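Epsin-1 (Saccharomyces cerevisiae, PDB 5LOZ) binds membranes rich in phosphatidylinositol 4,5- and 3,5-bisphosphate through its ENTH domain and is required for endocytosis and the localization of actin. Local coordinates at residues E94-D99 with I108-A113. Sequence-based numbering, arbitrary orientation.
Sequences EFRHED and IVRVKA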
# COMPACT_ATOMS: atom_id res chain seq x y z
N GLU A 94 -5.02 -14.40 -2.12
CA GLU A 94 -5.21 -15.47 -3.08
C GLU A 94 -5.17 -15.03 -4.54
O GLU A 94 -5.51 -15.83 -5.41
CB GLU A 94 -6.52 -16.22 -2.77
CG GLU A 94 -6.44 -17.22 -1.62
CD GLU A 94 -5.27 -18.21 -1.76
OE1 GLU A 94 -4.46 -18.34 -0.81
OE2 GLU A 94 -5.15 -18.85 -2.83
N PHE A 95 -4.71 -13.80 -4.81
CA PHE A 95 -4.55 -13.29 -6.15
C PHE A 95 -3.64 -14.23 -6.95
O PHE A 95 -2.65 -14.76 -6.45
CB PHE A 95 -3.94 -11.88 -6.12
CG PHE A 95 -3.62 -11.31 -7.46
CD1 PHE A 95 -4.58 -10.63 -8.19
CD2 PHE A 95 -2.34 -11.40 -7.99
CE1 PHE A 95 -4.29 -10.11 -9.43
CE2 PHE A 95 -2.04 -10.85 -9.22
CZ PHE A 95 -3.00 -10.18 -9.94
N ARG A 96 -3.94 -14.40 -8.22
CA ARG A 96 -3.12 -15.28 -9.07
C ARG A 96 -2.84 -14.63 -10.41
O ARG A 96 -3.69 -13.97 -11.00
CB ARG A 96 -3.83 -16.64 -9.31
CG ARG A 96 -4.34 -17.30 -8.03
CD ARG A 96 -4.80 -18.75 -8.30
NE ARG A 96 -3.69 -19.58 -8.77
CZ ARG A 96 -2.82 -20.18 -7.98
NH1 ARG A 96 -2.94 -20.08 -6.66
NH2 ARG A 96 -1.81 -20.87 -8.50
N HIS A 97 -1.63 -14.82 -10.88
CA HIS A 97 -1.21 -14.28 -12.16
C HIS A 97 0.07 -14.95 -12.63
O HIS A 97 1.05 -15.00 -11.92
CB HIS A 97 -1.04 -12.76 -12.13
CG HIS A 97 -0.76 -12.17 -13.47
ND1 HIS A 97 -1.75 -11.86 -14.37
CD2 HIS A 97 0.42 -11.86 -14.07
CE1 HIS A 97 -1.20 -11.36 -15.47
NE2 HIS A 97 0.11 -11.37 -15.32
N GLU A 98 0.01 -15.52 -13.82
CA GLU A 98 1.17 -16.07 -14.51
C GLU A 98 1.37 -15.18 -15.69
O GLU A 98 0.39 -14.88 -16.41
CB GLU A 98 0.86 -17.51 -14.94
CG GLU A 98 1.94 -18.18 -15.77
CD GLU A 98 1.63 -19.62 -16.06
OE1 GLU A 98 2.07 -20.50 -15.29
OE2 GLU A 98 0.98 -19.88 -17.07
N ASP A 99 2.59 -14.70 -15.91
CA ASP A 99 2.80 -13.77 -17.03
C ASP A 99 3.07 -14.53 -18.33
O ASP A 99 3.04 -15.77 -18.36
CB ASP A 99 3.86 -12.70 -16.68
CG ASP A 99 5.25 -13.23 -16.66
OD1 ASP A 99 5.45 -14.41 -17.01
OD2 ASP A 99 6.17 -12.46 -16.24
N ILE A 108 3.94 -12.50 -5.60
CA ILE A 108 4.42 -11.24 -5.09
C ILE A 108 3.25 -10.52 -4.41
O ILE A 108 3.39 -10.05 -3.29
CB ILE A 108 5.08 -10.38 -6.21
CG1 ILE A 108 6.35 -11.08 -6.74
CG2 ILE A 108 5.41 -8.99 -5.70
CD1 ILE A 108 6.97 -10.50 -8.06
N VAL A 109 2.12 -10.42 -5.10
CA VAL A 109 0.87 -9.86 -4.56
C VAL A 109 0.41 -10.60 -3.32
O VAL A 109 0.16 -9.96 -2.29
CB VAL A 109 -0.25 -9.85 -5.59
CG1 VAL A 109 -1.58 -9.32 -4.99
CG2 VAL A 109 0.13 -9.02 -6.83
N ARG A 110 0.37 -11.93 -3.41
CA ARG A 110 -0.09 -12.78 -2.31
C ARG A 110 0.76 -12.60 -1.03
O ARG A 110 0.20 -12.47 0.09
CB ARG A 110 -0.09 -14.27 -2.72
CG ARG A 110 -1.11 -14.63 -3.80
CD ARG A 110 -1.34 -16.10 -3.86
NE ARG A 110 -0.19 -16.90 -4.24
CZ ARG A 110 0.19 -17.12 -5.52
NH1 ARG A 110 -0.49 -16.58 -6.50
NH2 ARG A 110 1.24 -17.85 -5.81
N VAL A 111 2.09 -12.64 -1.18
CA VAL A 111 2.96 -12.45 -0.01
C VAL A 111 2.76 -11.06 0.65
O VAL A 111 2.60 -10.96 1.88
CB VAL A 111 4.41 -12.71 -0.34
CG1 VAL A 111 5.29 -12.29 0.83
CG2 VAL A 111 4.62 -14.20 -0.62
N LYS A 112 2.74 -10.03 -0.15
CA LYS A 112 2.47 -8.67 0.39
C LYS A 112 1.11 -8.53 1.10
O LYS A 112 1.01 -7.92 2.18
CB LYS A 112 2.65 -7.64 -0.72
CG LYS A 112 4.12 -7.45 -1.10
CD LYS A 112 4.28 -6.57 -2.30
CE LYS A 112 5.75 -6.48 -2.74
NZ LYS A 112 6.61 -5.90 -1.67
N ALA A 113 0.06 -9.11 0.50
CA ALA A 113 -1.27 -9.11 1.11
C ALA A 113 -1.21 -9.92 2.41
O ALA A 113 -1.74 -9.48 3.45
CB ALA A 113 -2.33 -9.65 0.16
O HOH W 1 -0.19 -16.76 -9.41
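Arg110 and Phe95 join the loop between helices 86-91 and 106-121 to the second of these helices, within the alpha-alpha superhelix of the ENTH domain. The Arg110 side chain leaves the helix bent at chi3 (-64°), which brings NH1 to the carbonyl of Phe95. The bond is nearly straight, with NH1 to Phe95 O at 2.8 Å and an N-H...O angle of 163°, and the oxygen lies close to the guanidinium plane. In that plane NH1 also donates to a water, 2.9 Å away, that accepts from His97 N at 2.8 Å, so NH1 holds the Phe95 carbonyl directly and reaches the backbone of His97 through the water. NH2 forms a salt bridge with Asp104 of the same loop; with NH1 held as well, this probably limits the rotation of the guanidinium group. A leucine in place of Arg110 would probably leave the Phe95 carbonyl without this donor and the Asp104 salt bridge without its positive partner. Phe95 packs on the buried Val109: with CG anti to the backbone N (chi1 175°), its ring is carried to Val109, which it meets at a slant, CD2 lying 3.5 Å from Val109 CB. Ile60 of helix 57-73 touches both side chains. Over one face of the Arg110 guanidinium, offset toward its rim, the like-charged Arg96 brings its NH1 to 4.3 Å from Arg110 NH1.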